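Side-chain contacts in acylneuraminate lyase (Mycoplasma synoviae, PDB 4N4P), which belongs to the dihydrodipicolinate synthetase family of TIM-barrel proteins and has four protein chains in its assembly: residues Lys156-Ile160 against Lys161-Gly165; Gly22-Lys26 against Ala27-Glu31; Lys251-Met254 against Gln255-Ala259; Lys63-Met66 against Lys67-Glu71. One frame throughout, in Å; residues are numbered along the deposited sequence.

Interaction 1: residues Lys156-Ile160 against Lys161-Gly165; sequences KLLEI and KNVIG
A type II beta turn from Ile160 to Val163 carries the chain from helix 151-158 into strand 163-168, one of the alpha-to-beta connections of the TIM barrel. The turn is closed by Val163 N, which donates to Ile160 O over 3.0 Å. Its N-H...O angle of 158° is fairly straight, although the donor stands tilted from the carbonyl plane. Asn162, at the third position, has a phi of 77°, as this type of turn requires.

Val163 is the side chain that folds back on the helix end, and its two branches part. CG1, anti to the backbone N (chi1 174°), goes to Leu158, with Leu158 O at 3.6 Å. CG2 instead lies against Ile160, 3.8 Å from its CB. Leu158 in turn sends CD2 past the valine to the strand backbone, 3.7 Å from Gly165 C.

Beyond the turn, side chains of Leu158 and Val163 meet Ile138 of strand 136-139, while Ile160 packs on helix 118-131 through His122 and Tyr125. Lys161 points its chain out of the turn to a salt bridge with Asp133. Lys186 NZ donates to both Leu158 O and Val163 O. A water also joins the turn to the strand, lying 2.7 Å from Ile160 O and equally 2.7 Å from Val163 O.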
ATOM      1  N   LYS A 156       7.400  -8.169 -23.484  1.00 19.85           N
ATOM      2  CA  LYS A 156       7.792  -7.188 -24.489  1.00 19.95           C
ATOM      3  C   LYS A 156       9.195  -6.627 -24.218  1.00 18.58           C
ATOM      4  O   LYS A 156       9.965  -6.395 -25.154  1.00 18.68           O
ATOM      5  CB  LYS A 156       6.780  -6.050 -24.576  1.00 20.85           C
ATOM      6  CG  LYS A 156       5.395  -6.486 -25.072  1.00 23.91           C
ATOM      7  CD  LYS A 156       4.398  -5.346 -24.897  1.00 29.61           C
ATOM      8  CE  LYS A 156       2.985  -5.872 -24.614  1.00 32.42           C
ATOM      9  NZ  LYS A 156       2.242  -4.883 -23.744  1.00 35.32           N
ATOM     10  N   LEU A 157       9.527  -6.425 -22.941  1.00 17.19           N
ATOM     11  CA  LEU A 157      10.875  -5.989 -22.587  1.00 15.57           C
ATOM     12  C   LEU A 157      11.858  -7.118 -22.811  1.00 14.68           C
ATOM     13  O   LEU A 157      12.959  -6.891 -23.295  1.00 14.52           O
ATOM     14  CB  LEU A 157      10.949  -5.477 -21.132  1.00 14.71           C
ATOM     15  CG  LEU A 157      10.095  -4.277 -20.683  1.00 14.56           C
ATOM     16  CD1 LEU A 157      10.226  -4.097 -19.141  1.00 15.10           C
ATOM     17  CD2 LEU A 157      10.491  -2.982 -21.433  1.00 14.82           C
ATOM     18  N   LEU A 158      11.454  -8.347 -22.472  1.00 14.78           N
ATOM     19  CA  LEU A 158      12.333  -9.524 -22.625  1.00 15.10           C
ATOM     20  C   LEU A 158      12.702  -9.799 -24.077  1.00 15.74           C
ATOM     21  O   LEU A 158      13.699 -10.471 -24.346  1.00 15.40           O
ATOM     22  CB  LEU A 158      11.663 -10.779 -22.028  1.00 14.19           C
ATOM     23  CG  LEU A 158      11.574 -10.794 -20.497  1.00 14.16           C
ATOM     24  CD1 LEU A 158      10.685 -11.938 -19.957  1.00 11.59           C
ATOM     25  CD2 LEU A 158      12.989 -10.875 -19.921  1.00 13.74           C
ATOM     26  N   GLU A 159      11.887  -9.297 -24.995  1.00 16.85           N
ATOM     27  CA  GLU A 159      12.079  -9.551 -26.424  1.00 18.62           C
ATOM     28  C   GLU A 159      13.035  -8.579 -27.101  1.00 17.65           C
ATOM     29  O   GLU A 159      13.454  -8.795 -28.237  1.00 16.53           O
ATOM     30  CB  GLU A 159      10.749  -9.482 -27.144  1.00 19.65           C
ATOM     31  CG  GLU A 159      10.029 -10.798 -27.157  1.00 24.74           C
ATOM     32  CD  GLU A 159       8.589 -10.635 -27.574  1.00 31.64           C
ATOM     33  OE1 GLU A 159       8.268  -9.670 -28.326  1.00 33.90           O
ATOM     34  OE2 GLU A 159       7.779 -11.480 -27.138  1.00 36.36           O
ATOM     35  N   ILE A 160      13.396  -7.518 -26.392  1.00 16.69           N
ATOM     36  CA  ILE A 160      14.330  -6.518 -26.923  1.00 16.07           C
ATOM     37  C   ILE A 160      15.659  -7.163 -27.345  1.00 15.96           C
ATOM     38  O   ILE A 160      16.143  -8.101 -26.704  1.00 14.82           O
ATOM     39  CB  ILE A 160      14.507  -5.353 -25.896  1.00 15.79           C
ATOM     40  CG1 ILE A 160      13.208  -4.540 -25.835  1.00 16.15           C
ATOM     41  CG2 ILE A 160      15.727  -4.487 -26.218  1.00 15.05           C
ATOM     42  CD1 ILE A 160      13.069  -3.587 -24.608  1.00 15.62           C
ATOM     43  N   LYS A 161      16.219  -6.695 -28.464  1.00 15.88           N
ATOM     44  CA  LYS A 161      17.477  -7.217 -28.964  1.00 16.43           C
ATOM     45  C   LYS A 161      18.532  -7.342 -27.851  1.00 15.82           C
ATOM     46  O   LYS A 161      18.725  -6.412 -27.055  1.00 15.61           O
ATOM     47  CB  LYS A 161      18.001  -6.332 -30.114  1.00 16.57           C
ATOM     48  CG  LYS A 161      19.295  -6.838 -30.730  1.00 21.00           C
ATOM     49  CD  LYS A 161      19.812  -5.870 -31.816  1.00 25.97           C
ATOM     50  CE  LYS A 161      20.889  -6.527 -32.665  1.00 29.46           C
ATOM     51  NZ  LYS A 161      22.214  -6.533 -31.992  1.00 32.29           N
ATOM     52  N   ASN A 162      19.166  -8.521 -27.778  1.00 14.55           N
ATOM     53  CA  ASN A 162      20.249  -8.818 -26.821  1.00 14.12           C
ATOM     54  C   ASN A 162      19.793  -9.105 -25.393  1.00 12.14           C
ATOM     55  O   ASN A 162      20.615  -9.507 -24.567  1.00 11.91           O
ATOM     56  CB  ASN A 162      21.356  -7.739 -26.780  1.00 13.44           C
ATOM     57  CG  ASN A 162      22.082  -7.581 -28.100  1.00 18.27           C
ATOM     58  OD1 ASN A 162      22.405  -8.567 -28.774  1.00 19.31           O
ATOM     59  ND2 ASN A 162      22.372  -6.327 -28.465  1.00 17.01           N
ATOM     60  N   VAL A 163      18.509  -8.912 -25.102  1.00 11.69           N
ATOM     61  CA  VAL A 163      17.999  -9.249 -23.766  1.00 11.21           C
ATOM     62  C   VAL A 163      17.872 -10.767 -23.635  1.00 11.68           C
ATOM     63  O   VAL A 163      17.155 -11.410 -24.426  1.00 12.07           O
ATOM     64  CB  VAL A 163      16.658  -8.570 -23.430  1.00 11.10           C
ATOM     65  CG1 VAL A 163      16.126  -9.081 -22.088  1.00 11.60           C
ATOM     66  CG2 VAL A 163      16.816  -7.022 -23.377  1.00 10.80           C
ATOM     67  N   ILE A 164      18.568 -11.343 -22.660  1.00 10.74           N
ATOM     68  CA  ILE A 164      18.493 -12.813 -22.502  1.00 11.01           C
ATOM     69  C   ILE A 164      17.594 -13.221 -21.332  1.00 11.02           C
ATOM     70  O   ILE A 164      17.279 -14.413 -21.153  1.00 10.95           O
ATOM     71  CB  ILE A 164      19.894 -13.474 -22.368  1.00 10.85           C
ATOM     72  CG1 ILE A 164      20.649 -12.894 -21.145  1.00  9.73           C
ATOM     73  CG2 ILE A 164      20.691 -13.315 -23.671  1.00 12.55           C
ATOM     74  CD1 ILE A 164      21.852 -13.772 -20.714  1.00 10.06           C
ATOM     75  N   GLY A 165      17.140 -12.233 -20.558  1.00 10.30           N
ATOM     76  CA  GLY A 165      16.344 -12.545 -19.356  1.00 10.16           C
ATOM     77  C   GLY A 165      16.314 -11.363 -18.400  1.00 10.47           C
ATOM     78  O   GLY A 165      16.448 -10.225 -18.813  1.00 10.83           O
TER
HETATM   79  O   HOH W   1      15.931 -10.832 -26.808  1.00 13.69           O

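Interaction 2: residues Gly22-Lys26 against Ala27-Glu31; sequences GKLHK and AGVKE
The imidazole of His25 lies against the first turn of the helix that follows it, with one face turned to the backbone of Gly28. Gly28 N sits 3.5 Å above the ring plane, displaced toward the rim, and the CD2 side of the ring is the part that reaches it. Close by, CD2 of His25 is 3.6 Å from Gly28 CA, an approach eased by the lack of a side chain on the glycine. On another part of the ring, CE1 of His25 meets the methyl CB of Ala27 at 4.1 Å. CG is anti to the backbone N (chi1 -173°), which turns one ring face to the backbone N atoms of Ala27 and Gly28.

Val29 N is held at the same helix start. It donates to His25 O at 3.2 Å, with the donor in the carbonyl plane and an N-H...O angle of 143°; a second, weak bond goes to Lys26 O. The valine also brings CB to within 3.5 Å of Lys26 O, and its CG2 loosely meets Leu24 CD1 at 4.4 Å.

Further out, the ring is positioned by Asp267, whose OD2 is hydrogen-bonded to His25 NE2. The backbone N of the same Asp267 is hydrogen-bonded to Glu31 OE1, which ties the next helical turn to the loop between helices 253-263 and 280-294. Lys30 runs the other way, to a salt bridge with Glu71. His25 is the N-cap residue of helix 26-39, where the loop after strand 9-12 enters the first beta-to-alpha helix of the barrel.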
ATOM      1  N   GLY A  22      36.315   8.690   1.198  1.00 21.64           N
ATOM      2  CA  GLY A  22      35.403   8.603   0.062  1.00 21.09           C
ATOM      3  C   GLY A  22      35.997   8.462  -1.326  1.00 20.59           C
ATOM      4  O   GLY A  22      35.267   8.592  -2.295  1.00 21.02           O
ATOM      5  N   LYS A  23      37.306   8.251  -1.441  1.00 20.23           N
ATOM      6  CA  LYS A  23      37.917   8.046  -2.758  1.00 19.75           C
ATOM      7  C   LYS A  23      37.694   6.597  -3.173  1.00 18.24           C
ATOM      8  O   LYS A  23      37.744   5.716  -2.324  1.00 17.77           O
ATOM      9  CB  LYS A  23      39.421   8.303  -2.712  1.00 20.70           C
ATOM     10  CG  LYS A  23      39.827   9.757  -2.400  1.00 25.24           C
ATOM     11  CD  LYS A  23      41.359   9.976  -2.586  1.00 29.49           C
ATOM     12  CE  LYS A  23      42.216   9.091  -1.663  1.00 32.03           C
ATOM     13  NZ  LYS A  23      41.929   9.343  -0.212  1.00 33.14           N
ATOM     14  N   LEU A  24      37.495   6.337  -4.462  1.00 17.01           N
ATOM     15  CA  LEU A  24      37.531   4.941  -4.926  1.00 16.44           C
ATOM     16  C   LEU A  24      38.834   4.276  -4.500  1.00 16.55           C
ATOM     17  O   LEU A  24      39.936   4.787  -4.799  1.00 16.48           O
ATOM     18  CB  LEU A  24      37.390   4.852  -6.450  1.00 16.29           C
ATOM     19  CG  LEU A  24      37.345   3.432  -7.015  1.00 15.73           C
ATOM     20  CD1 LEU A  24      36.130   2.673  -6.469  1.00 15.12           C
ATOM     21  CD2 LEU A  24      37.304   3.504  -8.529  1.00 12.69           C
ATOM     22  N   HIS A  25      38.731   3.154  -3.796  1.00 15.48           N
ATOM     23  CA  HIS A  25      39.929   2.434  -3.359  1.00 15.84           C
ATOM     24  C   HIS A  25      40.298   1.308  -4.340  1.00 15.65           C
ATOM     25  O   HIS A  25      39.819   0.172  -4.228  1.00 14.06           O
ATOM     26  CB  HIS A  25      39.788   1.925  -1.926  1.00 15.89           C
ATOM     27  CG  HIS A  25      41.044   1.320  -1.386  1.00 17.99           C
ATOM     28  ND1 HIS A  25      42.290   1.873  -1.605  1.00 21.25           N
ATOM     29  CD2 HIS A  25      41.246   0.223  -0.626  1.00 18.74           C
ATOM     30  CE1 HIS A  25      43.208   1.125  -1.019  1.00 20.85           C
ATOM     31  NE2 HIS A  25      42.598   0.119  -0.413  1.00 19.94           N
ATOM     32  N   LYS A  26      41.138   1.661  -5.312  1.00 15.61           N
ATOM     33  CA  LYS A  26      41.382   0.818  -6.478  1.00 16.48           C
ATOM     34  C   LYS A  26      41.987  -0.515  -6.092  1.00 16.28           C
ATOM     35  O   LYS A  26      41.519  -1.537  -6.580  1.00 16.94           O
ATOM     36  CB  LYS A  26      42.262   1.541  -7.518  1.00 16.35           C
ATOM     37  CG  LYS A  26      41.719   2.893  -7.915  1.00 20.67           C
ATOM     38  CD  LYS A  26      42.056   3.199  -9.367  1.00 26.29           C
ATOM     39  CE  LYS A  26      42.185   4.672  -9.651  1.00 30.33           C
ATOM     40  NZ  LYS A  26      43.602   4.938 -10.037  1.00 33.43           N
ATOM     41  N   ALA A  27      42.981  -0.515  -5.197  1.00 15.78           N
ATOM     42  CA  ALA A  27      43.608  -1.759  -4.743  1.00 16.61           C
ATOM     43  C   ALA A  27      42.603  -2.643  -4.026  1.00 16.66           C
ATOM     44  O   ALA A  27      42.696  -3.877  -4.072  1.00 16.52           O
ATOM     45  CB  ALA A  27      44.815  -1.465  -3.813  1.00 17.54           C
ATOM     46  N   GLY A  28      41.664  -2.006  -3.328  1.00 15.39           N
ATOM     47  CA  GLY A  28      40.612  -2.753  -2.632  1.00 15.80           C
ATOM     48  C   GLY A  28      39.682  -3.521  -3.566  1.00 16.10           C
ATOM     49  O   GLY A  28      39.211  -4.612  -3.223  1.00 14.99           O
ATOM     50  N   VAL A  29      39.394  -2.951  -4.739  1.00 16.20           N
ATOM     51  CA  VAL A  29      38.538  -3.651  -5.714  1.00 16.52           C
ATOM     52  C   VAL A  29      39.167  -5.011  -6.043  1.00 16.59           C
ATOM     53  O   VAL A  29      38.501  -6.055  -6.023  1.00 15.50           O
ATOM     54  CB  VAL A  29      38.311  -2.812  -6.995  1.00 16.01           C
ATOM     55  CG1 VAL A  29      37.590  -3.645  -8.061  1.00 15.65           C
ATOM     56  CG2 VAL A  29      37.536  -1.536  -6.669  1.00 16.87           C
ATOM     57  N   LYS A  30      40.481  -5.022  -6.285  1.00 16.91           N
ATOM     58  CA  LYS A  30      41.143  -6.273  -6.623  1.00 16.81           C
ATOM     59  C   LYS A  30      41.123  -7.267  -5.464  1.00 15.64           C
ATOM     60  O   LYS A  30      40.904  -8.467  -5.678  1.00 15.05           O
ATOM     61  CB  LYS A  30      42.580  -6.044  -7.117  1.00 18.12           C
ATOM     62  CG  LYS A  30      42.749  -4.911  -8.154  1.00 21.75           C
ATOM     63  CD  LYS A  30      42.659  -5.448  -9.581  1.00 25.82           C
ATOM     64  CE  LYS A  30      43.107  -4.457 -10.623  1.00 26.77           C
ATOM     65  NZ  LYS A  30      44.377  -4.813 -11.358  1.00 28.98           N
ATOM     66  N   GLU A  31      41.318  -6.782  -4.235  1.00 14.23           N
ATOM     67  CA  GLU A  31      41.295  -7.692  -3.080  1.00 13.04           C
ATOM     68  C   GLU A  31      39.898  -8.279  -2.863  1.00 11.54           C
ATOM     69  O   GLU A  31      39.772  -9.437  -2.510  1.00 11.29           O
ATOM     70  CB  GLU A  31      41.743  -6.998  -1.794  1.00 13.98           C
ATOM     71  CG  GLU A  31      43.222  -6.589  -1.781  1.00 15.30           C
ATOM     72  CD  GLU A  31      43.690  -6.190  -0.391  1.00 22.16           C
ATOM     73  OE1 GLU A  31      43.157  -6.714   0.626  1.00 19.87           O
ATOM     74  OE2 GLU A  31      44.614  -5.349  -0.314  1.00 24.83           O
TER

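Interaction 3: residues Lys251-Met254 against Gln255-Ala259; sequences KGLM and QSLKA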
ATOM      1  N   LYS A 251      22.584  -3.857  11.314  1.00 13.32           N
ATOM      2  CA  LYS A 251      23.323  -2.619  11.057  1.00 12.86           C
ATOM      3  C   LYS A 251      23.347  -2.477   9.535  1.00 12.90           C
ATOM      4  O   LYS A 251      22.960  -3.408   8.833  1.00 12.88           O
ATOM      5  CB  LYS A 251      24.725  -2.663  11.649  1.00 14.00           C
ATOM      6  CG  LYS A 251      24.699  -2.673  13.217  1.00 14.09           C
ATOM      7  CD  LYS A 251      26.056  -2.459  13.809  1.00 18.81           C
ATOM      8  CE  LYS A 251      26.085  -2.782  15.308  1.00 18.33           C
ATOM      9  NZ  LYS A 251      25.011  -2.110  16.107  1.00 18.29           N
ATOM     10  N   GLY A 252      23.793  -1.338   9.031  1.00 11.78           N
ATOM     11  CA  GLY A 252      23.772  -1.097   7.599  1.00 11.01           C
ATOM     12  C   GLY A 252      24.357  -2.257   6.809  1.00 10.57           C
ATOM     13  O   GLY A 252      25.403  -2.772   7.157  1.00 10.45           O
ATOM     14  N   LEU A 253      23.688  -2.640   5.725  1.00  9.86           N
ATOM     15  CA  LEU A 253      24.114  -3.792   4.928  1.00  9.49           C
ATOM     16  C   LEU A 253      25.533  -3.630   4.378  1.00  9.35           C
ATOM     17  O   LEU A 253      26.406  -4.467   4.638  1.00  9.25           O
ATOM     18  CB  LEU A 253      23.128  -4.041   3.783  1.00  9.64           C
ATOM     19  CG  LEU A 253      23.542  -5.129   2.780  1.00  9.52           C
ATOM     20  CD1 LEU A 253      23.583  -6.528   3.456  1.00 10.78           C
ATOM     21  CD2 LEU A 253      22.602  -5.103   1.546  1.00 12.36           C
ATOM     22  N   MET A 254      25.769  -2.565   3.611  1.00  9.23           N
ATOM     23  CA  MET A 254      27.096  -2.412   2.972  1.00 10.51           C
ATOM     24  C   MET A 254      28.209  -2.207   4.004  1.00 10.93           C
ATOM     25  O   MET A 254      29.315  -2.756   3.851  1.00  9.91           O
ATOM     26  CB  MET A 254      27.084  -1.292   1.927  1.00 10.45           C
ATOM     27  CG  MET A 254      26.581  -1.782   0.558  1.00 12.28           C
ATOM     28  SD  MET A 254      24.791  -1.897   0.502  1.00 15.43           S
ATOM     29  CE  MET A 254      24.491  -0.161   0.120  1.00 16.73           C
ATOM     30  N   GLN A 255      27.899  -1.449   5.064  1.00 10.18           N
ATOM     31  CA  GLN A 255      28.864  -1.237   6.153  1.00 10.10           C
ATOM     32  C   GLN A 255      29.235  -2.566   6.800  1.00  9.92           C
ATOM     33  O   GLN A 255      30.400  -2.785   7.133  1.00  9.76           O
ATOM     34  CB  GLN A 255      28.292  -0.314   7.236  1.00  9.76           C
ATOM     35  CG  GLN A 255      27.916   1.100   6.738  1.00 11.59           C
ATOM     36  CD  GLN A 255      26.449   1.210   6.354  1.00 13.44           C
ATOM     37  OE1 GLN A 255      25.892   0.284   5.764  1.00 13.21           O
ATOM     38  NE2 GLN A 255      25.807   2.349   6.695  1.00 12.22           N
ATOM     39  N   SER A 256      28.235  -3.433   6.981  1.00  8.74           N
ATOM     40  CA  SER A 256      28.442  -4.731   7.609  1.00  8.16           C
ATOM     41  C   SER A 256      29.235  -5.666   6.712  1.00  7.89           C
ATOM     42  O   SER A 256      30.167  -6.350   7.178  1.00  7.30           O
ATOM     43  CB  SER A 256      27.096  -5.370   7.941  1.00  7.92           C
ATOM     44  OG  SER A 256      26.418  -4.608   8.919  1.00  8.80           O
ATOM     45  N   LEU A 257      28.859  -5.722   5.440  1.00  6.90           N
ATOM     46  CA  LEU A 257      29.620  -6.561   4.489  1.00  6.98           C
ATOM     47  C   LEU A 257      31.091  -6.117   4.446  1.00  8.51           C
ATOM     48  O   LEU A 257      32.008  -6.938   4.498  1.00  8.32           O
ATOM     49  CB  LEU A 257      29.012  -6.518   3.084  1.00  7.22           C
ATOM     50  CG  LEU A 257      27.612  -7.141   2.931  1.00  7.00           C
ATOM     51  CD1 LEU A 257      27.073  -6.873   1.485  1.00  9.12           C
ATOM     52  CD2 LEU A 257      27.665  -8.627   3.222  1.00  7.88           C
ATOM     53  N   LYS A 258      31.308  -4.809   4.354  1.00  8.25           N
ATOM     54  CA  LYS A 258      32.682  -4.300   4.264  1.00  9.00           C
ATOM     55  C   LYS A 258      33.452  -4.600   5.540  1.00  9.07           C
ATOM     56  O   LYS A 258      34.590  -5.060   5.478  1.00  9.87           O
ATOM     57  CB  LYS A 258      32.688  -2.807   3.912  1.00  9.24           C
ATOM     58  CG  LYS A 258      32.425  -2.580   2.399  1.00  8.88           C
ATOM     59  CD  LYS A 258      32.183  -1.122   2.066  1.00 10.71           C
ATOM     60  CE  LYS A 258      31.859  -0.976   0.568  1.00 10.03           C
ATOM     61  NZ  LYS A 258      31.845   0.474   0.068  1.00 11.30           N
ATOM     62  N   ALA A 259      32.809  -4.416   6.690  1.00  8.89           N
ATOM     63  CA  ALA A 259      33.444  -4.719   7.976  1.00  8.75           C
ATOM     64  C   ALA A 259      33.831  -6.183   8.123  1.00  8.71           C
ATOM     65  O   ALA A 259      34.900  -6.519   8.672  1.00  7.76           O
ATOM     66  CB  ALA A 259      32.536  -4.295   9.132  1.00  8.34           C
TER
HETATM   67  O   HOH W   2      24.211  -0.083   3.577  1.00 11.59           O
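The carbonyl plane of Gly252 receives Ser256 on opposite faces. From one, Ser256 N donates to Gly252 O over 2.9 Å, tilted 22° from the plane. From the other, Ser256 OG donates to Gly252 O at 2.7 Å, standing 38° out of the plane rather than on a lone pair. The amide of Gln255 turns back toward the same glycine and sets OE1 3.1 Å from Gly252 CA. A water links that OE1 to Met254 N, accepting from the nitrogen and donating to the oxygen, while Gln255 NE2 bonds to Trp276 O.

Gly252 is the N-cap of helix 253-263. Ser256 N thus makes the first helical bond back to the N-cap carbonyl, the hydroxyl adds a second donor to that acceptor, and the water takes up the first-turn N-H of Met254.

Leu253 and Leu257 lie side by side and point the same way, their CD1 methyls 4.0 Å apart. The extended chain of Lys258 passes Met254 O with CG at 3.4 Å, then continues to a salt bridge with Glu53 and hydrogen bonds to Thr16 O and Tyr270 O. Met254 packs on Tyr114 of the second subunit.

Interaction 4: residues Lys63-Met66 against Lys67-Glu71; sequences KEVM and KLVAE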
ATOM      1  N   LYS A  63      33.746   3.150 -14.806  1.00 12.43           N
ATOM      2  CA  LYS A  63      34.670   2.586 -15.783  1.00 13.13           C
ATOM      3  C   LYS A  63      35.874   1.964 -15.113  1.00 12.58           C
ATOM      4  O   LYS A  63      36.319   0.907 -15.529  1.00 12.00           O
ATOM      5  CB  LYS A  63      35.170   3.675 -16.727  1.00 13.40           C
ATOM      6  CG  LYS A  63      34.147   4.246 -17.654  1.00 17.10           C
ATOM      7  CD  LYS A  63      34.742   5.591 -18.099  1.00 21.78           C
ATOM      8  CE  LYS A  63      34.374   5.908 -19.491  1.00 26.09           C
ATOM      9  NZ  LYS A  63      35.012   7.212 -19.877  1.00 24.35           N
ATOM     10  N   GLU A  64      36.415   2.636 -14.092  1.00 12.29           N
ATOM     11  CA  GLU A  64      37.580   2.138 -13.392  1.00 12.96           C
ATOM     12  C   GLU A  64      37.239   0.840 -12.668  1.00 12.14           C
ATOM     13  O   GLU A  64      38.003  -0.109 -12.725  1.00 11.08           O
ATOM     14  CB  GLU A  64      38.155   3.196 -12.416  1.00 13.23           C
ATOM     15  CG  GLU A  64      39.478   2.840 -11.761  1.00 18.09           C
ATOM     16  CD  GLU A  64      40.660   2.619 -12.720  1.00 23.71           C
ATOM     17  OE1 GLU A  64      40.658   3.104 -13.879  1.00 26.57           O
ATOM     18  OE2 GLU A  64      41.600   1.927 -12.291  1.00 25.39           O
ATOM     19  N   VAL A  65      36.094   0.802 -11.987  1.00 11.68           N
ATOM     20  CA  VAL A  65      35.700  -0.442 -11.286  1.00 11.88           C
ATOM     21  C   VAL A  65      35.571  -1.599 -12.269  1.00 11.35           C
ATOM     22  O   VAL A  65      36.033  -2.714 -11.995  1.00 11.27           O
ATOM     23  CB  VAL A  65      34.399  -0.275 -10.458  1.00 11.49           C
ATOM     24  CG1 VAL A  65      33.949  -1.617  -9.854  1.00 10.57           C
ATOM     25  CG2 VAL A  65      34.666   0.727  -9.322  1.00 10.43           C
ATOM     26  N   MET A  66      34.956  -1.326 -13.409  1.00 11.60           N
ATOM     27  CA  MET A  66      34.757  -2.367 -14.426  1.00 11.42           C
ATOM     28  C   MET A  66      36.101  -2.911 -14.916  1.00 12.10           C
ATOM     29  O   MET A  66      36.265  -4.133 -15.113  1.00 11.28           O
ATOM     30  CB  MET A  66      33.953  -1.823 -15.583  1.00 11.93           C
ATOM     31  CG  MET A  66      32.492  -1.540 -15.230  1.00 11.09           C
ATOM     32  SD  MET A  66      31.567  -0.659 -16.474  1.00 13.93           S
ATOM     33  CE  MET A  66      31.413  -1.904 -17.770  1.00 11.49           C
ATOM     34  N   LYS A  67      37.057  -2.002 -15.137  1.00 11.26           N
ATOM     35  CA  LYS A  67      38.402  -2.412 -15.578  1.00 12.19           C
ATOM     36  C   LYS A  67      39.115  -3.227 -14.525  1.00 11.75           C
ATOM     37  O   LYS A  67      39.674  -4.285 -14.822  1.00 11.92           O
ATOM     38  CB  LYS A  67      39.253  -1.183 -15.949  1.00 12.17           C
ATOM     39  CG  LYS A  67      38.734  -0.488 -17.140  1.00 16.04           C
ATOM     40  CD  LYS A  67      39.180   0.960 -17.207  1.00 22.09           C
ATOM     41  CE  LYS A  67      38.768   1.568 -18.520  1.00 25.61           C
ATOM     42  NZ  LYS A  67      39.327   0.767 -19.663  1.00 28.01           N
ATOM     43  N   LEU A  68      39.077  -2.748 -13.286  1.00 11.19           N
ATOM     44  CA  LEU A  68      39.803  -3.378 -12.198  1.00 12.14           C
ATOM     45  C   LEU A  68      39.260  -4.762 -11.904  1.00 11.21           C
ATOM     46  O   LEU A  68      40.028  -5.675 -11.601  1.00 10.71           O
ATOM     47  CB  LEU A  68      39.745  -2.523 -10.935  1.00 12.48           C
ATOM     48  CG  LEU A  68      40.451  -1.166 -10.928  1.00 14.81           C
ATOM     49  CD1 LEU A  68      40.012  -0.378  -9.689  1.00 15.24           C
ATOM     50  CD2 LEU A  68      41.981  -1.291 -10.996  1.00 17.48           C
ATOM     51  N   VAL A  69      37.941  -4.918 -12.011  1.00 10.64           N
ATOM     52  CA  VAL A  69      37.331  -6.220 -11.755  1.00  9.99           C
ATOM     53  C   VAL A  69      37.722  -7.234 -12.831  1.00 10.81           C
ATOM     54  O   VAL A  69      38.103  -8.383 -12.526  1.00  9.80           O
ATOM     55  CB  VAL A  69      35.783  -6.123 -11.640  1.00 10.22           C
ATOM     56  CG1 VAL A  69      35.145  -7.503 -11.707  1.00  9.41           C
ATOM     57  CG2 VAL A  69      35.403  -5.432 -10.317  1.00  9.20           C
ATOM     58  N   ALA A  70      37.631  -6.805 -14.086  1.00 11.41           N
ATOM     59  CA  ALA A  70      37.964  -7.691 -15.202  1.00 11.88           C
ATOM     60  C   ALA A  70      39.429  -8.121 -15.125  1.00 13.41           C
ATOM     61  O   ALA A  70      39.739  -9.294 -15.343  1.00 13.50           O
ATOM     62  CB  ALA A  70      37.665  -7.034 -16.509  1.00 12.41           C
ATOM     63  N   GLU A  71      40.307  -7.177 -14.781  1.00 13.33           N
ATOM     64  CA  GLU A  71      41.729  -7.464 -14.520  1.00 14.45           C
ATOM     65  C   GLU A  71      41.964  -8.468 -13.410  1.00 13.82           C
ATOM     66  O   GLU A  71      42.613  -9.498 -13.620  1.00 14.79           O
ATOM     67  CB  GLU A  71      42.499  -6.161 -14.243  1.00 15.01           C
ATOM     68  CG  GLU A  71      42.571  -5.275 -15.477  1.00 20.57           C
ATOM     69  CD  GLU A  71      43.279  -3.947 -15.233  1.00 25.49           C
ATOM     70  OE1 GLU A  71      43.766  -3.703 -14.097  1.00 28.13           O
ATOM     71  OE2 GLU A  71      43.339  -3.150 -16.196  1.00 29.39           O
TER
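Regular alpha-helical bonds from residue i+4 to i link 63-66 to 67-71, the shortest being Leu68 N to Glu64 O and Val69 N to Val65 O, both 2.9 Å. Glu64 reaches forward across Leu68: OE2 of Glu64 lies 3.5 Å from Leu68 CD2, and CG of Glu64 is 3.9 Å from Leu68 CD1. This follows from CG set anti to the backbone N (chi1 -173°) and a bend at chi2 (61°), which carry the acid along the helix toward the next turn. The two side chains cross obliquely, as do Val65 and Val69, which meet methyl to methyl, CG1 of Val65 to CG2 of Val69, at 4.1 Å. Lys67 lays its aliphatic part beside the previous turn, with CG 3.2 Å from Lys63 O.

Within the beta-alpha-beta unit of strand 44-47, helix 59-73 and strand 78-82 of the TIM barrel, the faces of the helix divide their neighbours. Met66 and Val69 both pack on Ile47 of strand 44-47, Glu64 and Leu68 touch Lys26 of helix 26-39, and Lys63 and Lys67 lie on Leu97 of helix 88-100.

Along the chain the contacts come in the order interaction 2, 4, 1 and 3. Interactions 2 and 4 sit on neighbouring barrel helices, 26-39 and 59-73, their centres about 10 Å apart. They touch directly, through a salt bridge and through Val29 CG1 and Val69 CG2 at 3.6 Å, which ties the two helices together. Interaction 3 belongs to helix 253-263, in the helical C-terminal part after strand 206-209 and helices 212-227 and 231-248; its centre is about 16 Å from that of interaction 2. Through Met254 and Gln255 it reaches a second subunit. Interaction 1, in the barrel's helix-strand layers like 2 and 4, lies across the chain's centre from interactions 2 and 3, about 34 Å from each between centres.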